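Local coordinates for proline dehydrogenase (Bradyrhizobium japonicum USDA 110, PDB 3HAZ), which probably oxidises proline to glutamate in two steps, by an FAD-dependent proline dehydrogenase and an NAD-dependent aldehyde dehydrogenase joined in one chain, at residues A[12-17]-A[518-523]; A[45-50]-A[481-486]; A[207-212]-A[448-453]; A[293-298]-A[328-333]; A[582-587]-A[696-701]. All blocks are in the same frame, centred on the assembly; numbering follows the deposited sequence.

Overall arrangement
From the N terminus, the chain first sets out the loop 12-17, which waits about 500 residues for its partner 518-523; interaction 1 thus encloses interactions 2, 3 and 4 along the chain. Within it, interaction 2 joins helix 33-50 to helix 480-483 and the turn after it, near the FAD. Interaction 3 lies inside that loop in turn, tying helix 204-223 to the 3-10 segment that follows barrel strand 440-448, and innermost is interaction 4, between the successive barrel helices 287-298 and 320-333. None of these crosses another. Interaction 5 follows in series, in the aldehyde dehydrogenase part of the chain; its centre lies about 26 Å from that of interaction 1 and about 50 Å from that of interaction 3.

Interaction 1. Residues A[12-17]-A[518-523]; sequences APYAPD and GVEFGA
A type I beta turn, Glu520 to Ala523, leads into helix 524-536 and takes the ring of Tyr14, from the loop before helix 18-28, against its side chains. Glu520 CG lies over one face of that ring, 3.9 Å from its centroid and 24° off the normal, which meets the geometry of a CH-pi contact; the methylene sits toward the phenol end, with CZ its nearest ring atom at 3.6 Å. Tyr14 CG is anti to the backbone N (chi1 -156°), which carries the ring across to the turn, and Ala523 CB meets CD1 obliquely at 3.8 Å. Glu520 is bent at chi2 (50°), and its carboxylate folds back over its own turn: Gly522 N donates to Glu520 OE2 over 2.8 Å, on the anti lone pair. The other oxygen, OE1, receives a bond of 2.7 Å from a water that is also 2.6 Å from Tyr14 OH, and it forms a salt bridge with Arg358. The buried carboxylate is therefore held at both oxygens, by a backbone N-H on one and by water and a guanidinium on the other, an environment that would probably favour its charged form while the water ties the phenol to the same anion.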
# COMPACT_ATOMS: atom_id res chain seq x y z
N ALA A 12 -2.35 -22.68 -43.14
CA ALA A 12 -3.23 -22.12 -42.11
C ALA A 12 -2.59 -20.92 -41.41
O ALA A 12 -1.37 -20.82 -41.33
CB ALA A 12 -3.60 -23.19 -41.10
N PRO A 13 -3.43 -20.00 -40.89
CA PRO A 13 -2.91 -18.86 -40.12
C PRO A 13 -2.06 -19.33 -38.94
O PRO A 13 -2.48 -20.22 -38.20
CB PRO A 13 -4.19 -18.16 -39.63
CG PRO A 13 -5.22 -18.52 -40.67
CD PRO A 13 -4.89 -19.94 -41.05
N TYR A 14 -0.89 -18.72 -38.79
CA TYR A 14 0.14 -19.21 -37.88
C TYR A 14 -0.23 -19.09 -36.41
O TYR A 14 -0.03 -20.03 -35.64
CB TYR A 14 1.45 -18.45 -38.13
CG TYR A 14 2.70 -19.20 -37.70
CD1 TYR A 14 3.19 -20.26 -38.45
CD2 TYR A 14 3.39 -18.83 -36.55
CE1 TYR A 14 4.33 -20.94 -38.07
CE2 TYR A 14 4.53 -19.50 -36.16
CZ TYR A 14 5.00 -20.56 -36.92
OH TYR A 14 6.14 -21.23 -36.54
N ALA A 15 -0.75 -17.93 -36.01
CA ALA A 15 -1.01 -17.66 -34.60
C ALA A 15 -2.32 -16.92 -34.36
O ALA A 15 -2.32 -15.79 -33.89
CB ALA A 15 0.15 -16.86 -34.00
N PRO A 16 -3.45 -17.57 -34.67
CA PRO A 16 -4.76 -16.94 -34.46
C PRO A 16 -5.06 -16.67 -32.98
O PRO A 16 -4.36 -17.18 -32.10
CB PRO A 16 -5.75 -17.96 -35.04
CG PRO A 16 -5.02 -19.26 -35.05
CD PRO A 16 -3.56 -18.93 -35.22
N ASP A 17 -6.10 -15.89 -32.73
CA ASP A 17 -6.48 -15.45 -31.38
C ASP A 17 -7.03 -16.59 -30.53
O ASP A 17 -7.99 -17.26 -30.91
CB ASP A 17 -7.50 -14.32 -31.47
CG ASP A 17 -8.11 -13.97 -30.13
OD1 ASP A 17 -7.36 -13.65 -29.18
OD2 ASP A 17 -9.36 -14.00 -30.03
N GLY A 518 8.70 -8.65 -36.41
CA GLY A 518 9.48 -9.55 -37.24
C GLY A 518 8.58 -10.35 -38.17
O GLY A 518 7.41 -10.01 -38.35
N VAL A 519 9.13 -11.40 -38.77
CA VAL A 519 8.39 -12.23 -39.71
C VAL A 519 8.77 -13.69 -39.47
O VAL A 519 9.94 -13.99 -39.26
CB VAL A 519 8.73 -11.84 -41.18
CG1 VAL A 519 8.01 -12.74 -42.17
CG2 VAL A 519 8.39 -10.36 -41.43
N GLU A 520 7.78 -14.58 -39.49
CA GLU A 520 8.05 -16.01 -39.40
C GLU A 520 8.27 -16.59 -40.80
O GLU A 520 7.32 -16.72 -41.57
CB GLU A 520 6.92 -16.75 -38.69
CG GLU A 520 7.13 -18.26 -38.60
CD GLU A 520 8.52 -18.62 -38.07
OE1 GLU A 520 8.76 -18.41 -36.87
OE2 GLU A 520 9.35 -19.12 -38.86
N PHE A 521 9.52 -16.92 -41.11
CA PHE A 521 9.88 -17.44 -42.42
C PHE A 521 9.24 -18.81 -42.65
O PHE A 521 9.09 -19.25 -43.79
CB PHE A 521 11.40 -17.54 -42.55
CG PHE A 521 12.09 -16.22 -42.77
CD1 PHE A 521 11.46 -15.03 -42.46
CD2 PHE A 521 13.38 -16.17 -43.27
CE1 PHE A 521 12.10 -13.82 -42.66
CE2 PHE A 521 14.02 -14.97 -43.47
CZ PHE A 521 13.38 -13.79 -43.16
N GLY A 522 8.87 -19.48 -41.56
CA GLY A 522 8.27 -20.80 -41.63
C GLY A 522 6.78 -20.77 -41.93
O GLY A 522 6.13 -21.81 -41.97
N ALA A 523 6.24 -19.56 -42.11
CA ALA A 523 4.86 -19.38 -42.54
C ALA A 523 4.88 -18.86 -43.96
O ALA A 523 5.15 -17.67 -44.18
CB ALA A 523 4.14 -18.40 -41.62
O HOH W 1 7.81 -20.09 -34.94

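Interaction 2. Residues A[45-50]-A[481-486]; sequences RLIEAI and PALLQR
Ile47 carries the whole first side of this contact, reaching from helix 33-50 to Leu483 and Leu484 where helix 480-483 gives way to a turn. Along 45-50, Arg45 and Leu46 come first and serve other neighbours, Arg45 through a salt bridge with Asp434. Ile47 follows, with CG1 anti to the carbonyl carbon (chi1 -71°) and chi2 extended, which sends CD1 out to meet both leucines. That methyl lies 3.7 Å from Leu483 CB and an equal 3.7 Å from Leu484 CD2, while the second branch, Ile47 CG2, meets Leu483 CD1 at 3.7 Å. Leu483 is thus touched by both branches, its side chain slanting across that of Ile47; Leu484 runs past Ile47 in the opposite direction. Next, Glu48 OE2 accepts from the backbone N of Ala151 of a neighbouring subunit. Within 481-486, Arg486 NH1 donates to Leu484 O at 2.6 Å, the oxygen lying close to the guanidinium plane and the donor in the carbonyl plane. The apolar patch is bordered by helix 399-409 through Ala399, and by helix 469-473, whose FAD-binding Phe469 touches Ile47 and whose Gln472 touches Leu483.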
# COMPACT_ATOMS: atom_id res chain seq x y z
N ARG A 45 -9.57 -44.78 -11.37
CA ARG A 45 -8.97 -46.11 -11.34
C ARG A 45 -7.56 -46.11 -11.94
O ARG A 45 -6.67 -46.80 -11.46
CB ARG A 45 -9.86 -47.12 -12.05
CG ARG A 45 -11.16 -47.42 -11.30
CD ARG A 45 -12.07 -48.37 -12.07
NE ARG A 45 -11.44 -49.66 -12.33
CZ ARG A 45 -11.56 -50.73 -11.54
NH1 ARG A 45 -12.29 -50.65 -10.43
NH2 ARG A 45 -10.96 -51.87 -11.86
N LEU A 46 -7.36 -45.33 -13.00
CA LEU A 46 -6.04 -45.23 -13.63
C LEU A 46 -5.05 -44.58 -12.66
O LEU A 46 -3.94 -45.07 -12.49
CB LEU A 46 -6.11 -44.45 -14.94
CG LEU A 46 -6.98 -45.04 -16.06
CD1 LEU A 46 -6.93 -44.16 -17.31
CD2 LEU A 46 -6.58 -46.46 -16.41
N ILE A 47 -5.47 -43.50 -12.03
CA ILE A 47 -4.60 -42.76 -11.11
C ILE A 47 -4.30 -43.56 -9.83
O ILE A 47 -3.19 -43.50 -9.30
CB ILE A 47 -5.19 -41.39 -10.77
CG1 ILE A 47 -5.12 -40.48 -11.99
CG2 ILE A 47 -4.48 -40.77 -9.58
CD1 ILE A 47 -6.03 -39.27 -11.90
N GLU A 48 -5.28 -44.31 -9.35
CA GLU A 48 -5.07 -45.22 -8.22
C GLU A 48 -3.98 -46.23 -8.52
O GLU A 48 -3.10 -46.48 -7.70
CB GLU A 48 -6.36 -45.96 -7.86
CG GLU A 48 -7.36 -45.13 -7.10
CD GLU A 48 -8.56 -45.94 -6.65
OE1 GLU A 48 -9.10 -46.69 -7.48
OE2 GLU A 48 -8.95 -45.82 -5.46
N ALA A 49 -4.05 -46.82 -9.71
CA ALA A 49 -3.02 -47.74 -10.15
C ALA A 49 -1.67 -47.03 -10.23
O ALA A 49 -0.65 -47.57 -9.81
CB ALA A 49 -3.38 -48.36 -11.51
N ILE A 50 -1.68 -45.82 -10.77
CA ILE A 50 -0.44 -45.06 -10.90
C ILE A 50 0.18 -44.82 -9.53
O ILE A 50 1.39 -44.88 -9.36
CB ILE A 50 -0.67 -43.70 -11.59
CG1 ILE A 50 -0.96 -43.89 -13.08
CG2 ILE A 50 0.54 -42.80 -11.40
CD1 ILE A 50 -1.38 -42.60 -13.78
N PRO A 481 -8.66 -35.91 -6.89
CA PRO A 481 -9.65 -35.07 -7.55
C PRO A 481 -9.04 -33.89 -8.31
O PRO A 481 -9.62 -33.43 -9.29
CB PRO A 481 -10.52 -34.58 -6.39
CG PRO A 481 -10.37 -35.65 -5.35
CD PRO A 481 -8.94 -36.07 -5.45
N ALA A 482 -7.87 -33.42 -7.87
CA ALA A 482 -7.18 -32.32 -8.54
C ALA A 482 -6.69 -32.71 -9.95
O ALA A 482 -6.69 -31.89 -10.87
CB ALA A 482 -6.02 -31.83 -7.69
N LEU A 483 -6.25 -33.95 -10.10
CA LEU A 483 -5.79 -34.44 -11.39
C LEU A 483 -6.97 -34.62 -12.33
O LEU A 483 -6.79 -34.80 -13.54
CB LEU A 483 -5.06 -35.77 -11.21
CG LEU A 483 -3.91 -35.76 -10.19
CD1 LEU A 483 -3.51 -37.18 -9.84
CD2 LEU A 483 -2.72 -34.98 -10.72
N LEU A 484 -8.18 -34.53 -11.78
CA LEU A 484 -9.40 -34.85 -12.52
C LEU A 484 -10.19 -33.61 -12.93
O LEU A 484 -11.27 -33.73 -13.52
CB LEU A 484 -10.29 -35.76 -11.68
CG LEU A 484 -9.78 -37.18 -11.48
CD1 LEU A 484 -10.86 -38.06 -10.87
CD2 LEU A 484 -9.31 -37.74 -12.82
N GLN A 485 -9.67 -32.44 -12.62
CA GLN A 485 -10.33 -31.20 -13.01
C GLN A 485 -10.47 -31.17 -14.52
O GLN A 485 -9.49 -31.40 -15.24
CB GLN A 485 -9.50 -30.00 -12.55
CG GLN A 485 -10.11 -28.65 -12.91
CD GLN A 485 -9.08 -27.54 -13.01
OE1 GLN A 485 -9.32 -26.41 -12.59
NE2 GLN A 485 -7.90 -27.87 -13.55
N ARG A 486 -11.67 -30.90 -15.01
CA ARG A 486 -11.86 -30.77 -16.45
C ARG A 486 -11.23 -29.47 -16.97
O ARG A 486 -11.30 -28.43 -16.32
CB ARG A 486 -13.33 -30.87 -16.83
CG ARG A 486 -13.77 -32.29 -17.22
CD ARG A 486 -13.22 -33.35 -16.27
NE ARG A 486 -14.07 -34.53 -16.22
CZ ARG A 486 -14.07 -35.41 -15.22
NH1 ARG A 486 -13.25 -35.24 -14.19
NH2 ARG A 486 -14.88 -36.46 -15.25

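Interaction 3. Residues A[207-212]-A[448-453]; sequences ARRYFD and SHRDLL
Arg209, on helix 204-223 of the proline dehydrogenase barrel, reaches Arg450 and Asp451 in the 3-10 turn that follows barrel strand 440-448. From CB the chain runs extended to CD, which comes 3.9 Å from Arg450 NH1; a bend at chi3 (64°) then lays the guanidinium flat on that of Arg450. NE lies over the centre of the Arg450 group, 3.5 Å above its plane. The planes are 13° apart, so the two like-charged groups stack face to face, a pairing the nearby carboxylate probably makes tolerable. NH2 lies 3.4 Å from Arg450 NE, two donors with no bond between them, and its ion pair with Asp206 is long and weak. A leucine in place of Arg209 would probably leave Asp451 without a cationic mate and Arg450 without its stacking partner. Tyr210 OH approaches Asp451 OD1 at a very short 2.4 Å, a value best treated as doubtful. At the other tip, Arg209 NH1 donates almost straight (165°) to Asp451 OD2 over 3.1 Å, on the syn lone pair, in a nearly coplanar salt bridge.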
# COMPACT_ATOMS: atom_id res chain seq x y z
N ALA A 207 23.15 -36.84 -42.11
CA ALA A 207 21.91 -37.22 -42.79
C ALA A 207 21.97 -38.64 -43.36
O ALA A 207 20.96 -39.35 -43.36
CB ALA A 207 21.56 -36.22 -43.88
N ARG A 208 23.13 -39.05 -43.87
CA ARG A 208 23.32 -40.40 -44.41
C ARG A 208 23.35 -41.42 -43.28
O ARG A 208 22.78 -42.52 -43.39
CB ARG A 208 24.61 -40.50 -45.22
CG ARG A 208 24.65 -39.60 -46.46
CD ARG A 208 25.72 -40.06 -47.47
NE ARG A 208 27.08 -39.91 -46.96
CZ ARG A 208 27.76 -38.77 -46.98
NH1 ARG A 208 27.20 -37.67 -47.49
NH2 ARG A 208 28.99 -38.71 -46.49
N ARG A 209 24.03 -41.07 -42.19
CA ARG A 209 24.13 -41.96 -41.05
C ARG A 209 22.75 -42.24 -40.47
O ARG A 209 22.41 -43.38 -40.17
CB ARG A 209 25.03 -41.36 -39.97
CG ARG A 209 25.05 -42.16 -38.69
CD ARG A 209 26.15 -41.68 -37.76
NE ARG A 209 25.94 -40.31 -37.33
CZ ARG A 209 25.10 -39.95 -36.37
NH1 ARG A 209 24.38 -40.88 -35.74
NH2 ARG A 209 24.97 -38.67 -36.04
N TYR A 210 21.95 -41.19 -40.32
CA TYR A 210 20.60 -41.35 -39.78
C TYR A 210 19.73 -42.17 -40.72
O TYR A 210 18.97 -43.03 -40.26
CB TYR A 210 19.93 -39.99 -39.52
CG TYR A 210 20.49 -39.25 -38.34
CD1 TYR A 210 20.53 -39.85 -37.08
CD2 TYR A 210 20.96 -37.94 -38.46
CE1 TYR A 210 21.03 -39.17 -35.99
CE2 TYR A 210 21.45 -37.25 -37.37
CZ TYR A 210 21.49 -37.88 -36.13
OH TYR A 210 21.98 -37.20 -35.04
N PHE A 211 19.82 -41.89 -42.02
CA PHE A 211 19.13 -42.71 -43.01
C PHE A 211 19.50 -44.18 -42.84
O PHE A 211 18.62 -45.04 -42.77
CB PHE A 211 19.45 -42.26 -44.44
CG PHE A 211 18.86 -43.15 -45.50
CD1 PHE A 211 17.64 -42.85 -46.08
CD2 PHE A 211 19.51 -44.31 -45.89
CE1 PHE A 211 17.08 -43.68 -47.05
CE2 PHE A 211 18.97 -45.15 -46.85
CZ PHE A 211 17.75 -44.84 -47.43
N ASP A 212 20.80 -44.46 -42.77
CA ASP A 212 21.27 -45.84 -42.61
C ASP A 212 20.77 -46.46 -41.31
O ASP A 212 20.36 -47.62 -41.30
CB ASP A 212 22.80 -45.88 -42.66
CG ASP A 212 23.36 -45.53 -44.03
OD1 ASP A 212 22.59 -45.55 -45.02
OD2 ASP A 212 24.56 -45.22 -44.12
N SER A 448 22.30 -44.33 -31.05
CA SER A 448 23.70 -44.21 -30.66
C SER A 448 23.94 -43.19 -29.55
O SER A 448 23.16 -42.25 -29.38
CB SER A 448 24.54 -43.83 -31.88
OG SER A 448 24.44 -44.83 -32.87
N HIS A 449 25.02 -43.39 -28.79
CA HIS A 449 25.40 -42.45 -27.73
C HIS A 449 25.54 -41.00 -28.23
O HIS A 449 25.24 -40.06 -27.50
CB HIS A 449 26.72 -42.88 -27.08
CG HIS A 449 26.63 -44.14 -26.28
ND1 HIS A 449 27.60 -45.12 -26.32
CD2 HIS A 449 25.68 -44.58 -25.41
CE1 HIS A 449 27.25 -46.11 -25.52
NE2 HIS A 449 26.10 -45.81 -24.95
N ARG A 450 26.01 -40.83 -29.46
CA ARG A 450 26.25 -39.49 -29.99
C ARG A 450 24.94 -38.71 -30.18
O ARG A 450 24.97 -37.50 -30.39
CB ARG A 450 27.03 -39.55 -31.30
CG ARG A 450 26.27 -40.21 -32.44
CD ARG A 450 27.21 -40.59 -33.57
NE ARG A 450 27.73 -39.42 -34.28
CZ ARG A 450 28.67 -39.49 -35.22
NH1 ARG A 450 29.19 -40.67 -35.55
NH2 ARG A 450 29.09 -38.39 -35.84
N ASP A 451 23.81 -39.40 -30.07
CA ASP A 451 22.50 -38.76 -30.22
C ASP A 451 21.70 -38.72 -28.92
O ASP A 451 20.56 -38.26 -28.90
CB ASP A 451 21.70 -39.47 -31.31
CG ASP A 451 22.40 -39.44 -32.64
OD1 ASP A 451 22.79 -38.33 -33.06
OD2 ASP A 451 22.58 -40.51 -33.26
N LEU A 452 22.30 -39.19 -27.84
CA LEU A 452 21.60 -39.25 -26.57
C LEU A 452 21.35 -37.87 -25.93
O LEU A 452 20.22 -37.57 -25.53
CB LEU A 452 22.36 -40.14 -25.58
CG LEU A 452 21.75 -40.16 -24.18
CD1 LEU A 452 20.30 -40.65 -24.23
CD2 LEU A 452 22.60 -41.00 -23.25
N LEU A 453 22.39 -37.06 -25.81
CA LEU A 453 22.29 -35.77 -25.11
C LEU A 453 21.14 -34.90 -25.60
O LEU A 453 20.33 -34.42 -24.81
CB LEU A 453 23.59 -34.98 -25.23
CG LEU A 453 24.69 -35.07 -24.17
CD1 LEU A 453 25.73 -33.95 -24.42
CD2 LEU A 453 24.14 -34.98 -22.76

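Interaction 4. Residues A[293-298]-A[328-333]; sequences VIAATL and DALARA
Leu330 turns its side chain with chi1 at -141°, an unusual value away from the staggered positions, and chi2 at 40°, presenting CD1 and CD2 to Ala295. Leu298 has CG anti to the backbone N (chi1 178°), which brings CD2 toward the same side chain. The pair joins successive helices of the proline dehydrogenase (beta/alpha) barrel, 287-298 and 320-333, with strand 309-314 between them in the chain. Contact across the helices is wholly apolar: Ala295 CB lies 3.8 Å from Leu330 CD1 and 3.9 Å from Leu330 CD2, so both methyls of Leu330 rest against it. Leu298, about one turn further along the helix, slants across Leu330, its CD2 3.9 Å from Leu330 CG. Replacing Leu330 with alanine would probably open a gap beside Ala295 and deprive Leu298 CD2 of its contact on the facing helix. Inward, Leu298 also packs on Phe309 and Leu338 of the barrel strands, while Leu330 also touches Pro7 of the N-terminal region. Each helix adds a bond of its own. Arg332 NH2 bridges to Asp328 OD2 at 3.2 Å, approaching from above the carboxylate plane. In 293-298, Val293 O accepts twice, from Thr297 N at 3.0 Å and from Thr297 OG1 at 2.8 Å.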
# COMPACT_ATOMS: atom_id res chain seq x y z
N VAL A 293 6.75 -32.17 -47.67
CA VAL A 293 7.59 -33.34 -47.87
C VAL A 293 6.75 -34.61 -47.74
O VAL A 293 6.83 -35.51 -48.57
CB VAL A 293 8.76 -33.35 -46.86
CG1 VAL A 293 9.41 -34.74 -46.80
CG2 VAL A 293 9.76 -32.27 -47.23
N ILE A 294 5.93 -34.66 -46.69
CA ILE A 294 5.10 -35.84 -46.42
C ILE A 294 4.10 -36.11 -47.55
O ILE A 294 3.88 -37.27 -47.92
CB ILE A 294 4.35 -35.69 -45.07
CG1 ILE A 294 5.33 -35.85 -43.91
CG2 ILE A 294 3.24 -36.70 -44.95
CD1 ILE A 294 4.72 -35.56 -42.55
N ALA A 295 3.52 -35.05 -48.10
CA ALA A 295 2.54 -35.19 -49.17
C ALA A 295 3.19 -35.72 -50.45
O ALA A 295 2.62 -36.58 -51.13
CB ALA A 295 1.84 -33.86 -49.44
N ALA A 296 4.36 -35.20 -50.79
CA ALA A 296 5.05 -35.63 -52.00
C ALA A 296 5.51 -37.08 -51.87
O ALA A 296 5.48 -37.85 -52.82
CB ALA A 296 6.22 -34.71 -52.32
N THR A 297 5.93 -37.45 -50.66
CA THR A 297 6.32 -38.82 -50.41
C THR A 297 5.12 -39.76 -50.54
O THR A 297 5.19 -40.78 -51.22
CB THR A 297 6.92 -38.97 -49.01
OG1 THR A 297 8.02 -38.05 -48.88
CG2 THR A 297 7.41 -40.39 -48.78
N LEU A 298 4.03 -39.39 -49.88
CA LEU A 298 2.85 -40.24 -49.84
C LEU A 298 2.27 -40.45 -51.23
O LEU A 298 1.66 -41.47 -51.51
CB LEU A 298 1.78 -39.64 -48.91
CG LEU A 298 0.46 -40.41 -48.83
CD1 LEU A 298 0.66 -41.75 -48.13
CD2 LEU A 298 -0.63 -39.59 -48.12
N ASP A 328 -6.46 -35.78 -43.84
CA ASP A 328 -7.60 -36.56 -44.33
C ASP A 328 -7.78 -36.40 -45.84
O ASP A 328 -8.00 -37.37 -46.55
CB ASP A 328 -8.89 -36.18 -43.61
CG ASP A 328 -10.04 -37.12 -43.95
OD1 ASP A 328 -9.86 -38.34 -43.79
OD2 ASP A 328 -11.11 -36.63 -44.37
N ALA A 329 -7.70 -35.16 -46.32
CA ALA A 329 -7.84 -34.89 -47.75
C ALA A 329 -6.73 -35.59 -48.53
O ALA A 329 -6.95 -36.10 -49.62
CB ALA A 329 -7.80 -33.40 -48.01
N LEU A 330 -5.54 -35.60 -47.94
CA LEU A 330 -4.39 -36.28 -48.52
C LEU A 330 -4.73 -37.76 -48.66
O LEU A 330 -4.50 -38.38 -49.70
CB LEU A 330 -3.19 -36.09 -47.59
CG LEU A 330 -1.80 -35.86 -48.17
CD1 LEU A 330 -1.85 -34.93 -49.36
CD2 LEU A 330 -0.90 -35.30 -47.07
N ALA A 331 -5.28 -38.33 -47.59
CA ALA A 331 -5.61 -39.75 -47.58
C ALA A 331 -6.67 -40.09 -48.63
O ALA A 331 -6.53 -41.08 -49.36
CB ALA A 331 -6.07 -40.17 -46.19
N ARG A 332 -7.71 -39.28 -48.72
CA ARG A 332 -8.77 -39.53 -49.69
C ARG A 332 -8.26 -39.35 -51.12
O ARG A 332 -8.60 -40.13 -52.00
CB ARG A 332 -9.98 -38.61 -49.45
CG ARG A 332 -10.58 -38.69 -48.05
CD ARG A 332 -11.92 -37.97 -47.98
NE ARG A 332 -11.98 -36.81 -48.87
CZ ARG A 332 -11.73 -35.56 -48.50
NH1 ARG A 332 -11.80 -34.57 -49.39
NH2 ARG A 332 -11.41 -35.28 -47.24
N ALA A 333 -7.45 -38.33 -51.33
CA ALA A 333 -6.97 -38.00 -52.67
C ALA A 333 -6.09 -39.11 -53.25
O ALA A 333 -6.10 -39.35 -54.46
CB ALA A 333 -6.22 -36.67 -52.65

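Interaction 5. Residues A[582-587]-A[696-701]; sequences AHLLES and VALLHE. With SO4 (sulfate ion), chain H.
Two helices of the aldehyde dehydrogenase half, 571-587 and 689-702, the latter packed on strand 709-711 of the sheet that also holds 679-683, meet here through leucines; the axes of the short segments are 9.9 Å apart at closest approach and directed 129° from one another. Leu698 is the centre, reaching both Leu584 and Leu585. Leu698 CD1 meets Leu585 CD2 at 3.7 Å, the side chains crossing at about a right angle, while Leu698 CG lies 4.0 Å from Leu584 CB. Leu584 CD1 lies against Glu701, 4.1 Å from both its CG and CD; the carboxylate itself bridges to Arg588. At the helix end, Ser587 OG donates to sulfate O1 over 3.0 Å, and Arg588 binds the same ion, which probably came from the crystallisation liquor. Behind the leucines, helix 604-629 touches Leu585 through Ala614, and helix 664-675 meets both Leu585 and Leu699 at Leu667, while strand 709-711 lies against Val696 and His700, so these elements cover part of the pair.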
# COMPACT_ATOMS: atom_id res chain seq x y z
N ALA A 582 10.87 5.55 -35.69
CA ALA A 582 10.66 4.11 -35.55
C ALA A 582 9.40 3.68 -36.31
O ALA A 582 9.42 2.70 -37.05
CB ALA A 582 10.54 3.73 -34.07
N HIS A 583 8.32 4.43 -36.13
CA HIS A 583 7.08 4.14 -36.83
C HIS A 583 7.25 4.11 -38.35
O HIS A 583 6.75 3.22 -39.03
CB HIS A 583 5.99 5.14 -36.44
CG HIS A 583 4.76 5.04 -37.28
ND1 HIS A 583 3.85 4.02 -37.15
CD2 HIS A 583 4.30 5.84 -38.27
CE1 HIS A 583 2.87 4.19 -38.02
NE2 HIS A 583 3.12 5.28 -38.72
N LEU A 584 7.97 5.10 -38.88
CA LEU A 584 8.15 5.21 -40.33
C LEU A 584 9.05 4.09 -40.86
O LEU A 584 8.84 3.57 -41.95
CB LEU A 584 8.70 6.60 -40.69
CG LEU A 584 7.75 7.79 -40.48
CD1 LEU A 584 8.43 9.14 -40.71
CD2 LEU A 584 6.49 7.68 -41.34
N LEU A 585 10.06 3.73 -40.07
CA LEU A 585 10.97 2.65 -40.42
C LEU A 585 10.24 1.33 -40.66
O LEU A 585 10.42 0.69 -41.69
CB LEU A 585 12.02 2.47 -39.32
CG LEU A 585 13.14 3.50 -39.33
CD1 LEU A 585 13.95 3.44 -38.05
CD2 LEU A 585 14.02 3.31 -40.55
N GLU A 586 9.42 0.93 -39.69
CA GLU A 586 8.71 -0.34 -39.79
C GLU A 586 7.65 -0.26 -40.88
O GLU A 586 7.41 -1.22 -41.61
CB GLU A 586 8.06 -0.70 -38.45
CG GLU A 586 9.02 -0.78 -37.29
CD GLU A 586 8.50 -1.68 -36.19
OE1 GLU A 586 8.13 -2.83 -36.49
OE2 GLU A 586 8.46 -1.23 -35.03
N SER A 587 7.02 0.90 -40.97
CA SER A 587 6.04 1.16 -42.01
C SER A 587 6.64 1.01 -43.40
O SER A 587 5.96 0.61 -44.34
CB SER A 587 5.46 2.57 -41.84
OG SER A 587 4.67 2.91 -42.96
N VAL A 696 18.40 9.76 -43.00
CA VAL A 696 18.37 11.17 -42.63
C VAL A 696 17.08 11.84 -43.10
O VAL A 696 16.44 12.56 -42.34
CB VAL A 696 19.60 11.92 -43.19
CG1 VAL A 696 19.41 13.43 -43.06
CG2 VAL A 696 20.86 11.47 -42.46
N ALA A 697 16.70 11.60 -44.35
CA ALA A 697 15.46 12.19 -44.87
C ALA A 697 14.28 11.69 -44.05
O ALA A 697 13.32 12.43 -43.80
CB ALA A 697 15.28 11.86 -46.35
N LEU A 698 14.35 10.44 -43.61
CA LEU A 698 13.29 9.88 -42.79
C LEU A 698 13.24 10.55 -41.42
O LEU A 698 12.15 10.83 -40.90
CB LEU A 698 13.47 8.36 -42.64
CG LEU A 698 12.39 7.59 -41.87
CD1 LEU A 698 12.34 6.13 -42.31
CD2 LEU A 698 12.60 7.70 -40.37
N LEU A 699 14.40 10.82 -40.84
CA LEU A 699 14.46 11.49 -39.55
C LEU A 699 13.89 12.90 -39.64
O LEU A 699 13.16 13.33 -38.75
CB LEU A 699 15.89 11.54 -39.02
CG LEU A 699 16.44 10.27 -38.36
CD1 LEU A 699 17.89 10.48 -37.99
CD2 LEU A 699 15.62 9.90 -37.14
N HIS A 700 14.25 13.61 -40.70
CA HIS A 700 13.72 14.95 -40.94
C HIS A 700 12.19 14.89 -41.02
O HIS A 700 11.50 15.71 -40.43
CB HIS A 700 14.28 15.56 -42.23
CG HIS A 700 15.72 15.95 -42.14
ND1 HIS A 700 16.28 16.52 -41.01
CD2 HIS A 700 16.72 15.90 -43.06
CE1 HIS A 700 17.56 16.78 -41.23
NE2 HIS A 700 17.85 16.41 -42.47
N GLU A 701 11.68 13.91 -41.76
CA GLU A 701 10.24 13.74 -41.91
C GLU A 701 9.59 13.39 -40.57
O GLU A 701 8.43 13.72 -40.33
CB GLU A 701 9.92 12.67 -42.96
CG GLU A 701 8.43 12.46 -43.18
CD GLU A 701 8.12 11.35 -44.18
OE1 GLU A 701 9.06 10.86 -44.84
OE2 GLU A 701 6.93 10.97 -44.29
S SO4 H . 3.76 5.96 -44.86
O1 SO4 H . 3.73 5.67 -43.43
O2 SO4 H . 4.76 5.13 -45.52
O3 SO4 H . 2.44 5.69 -45.43
O4 SO4 H . 4.10 7.37 -45.06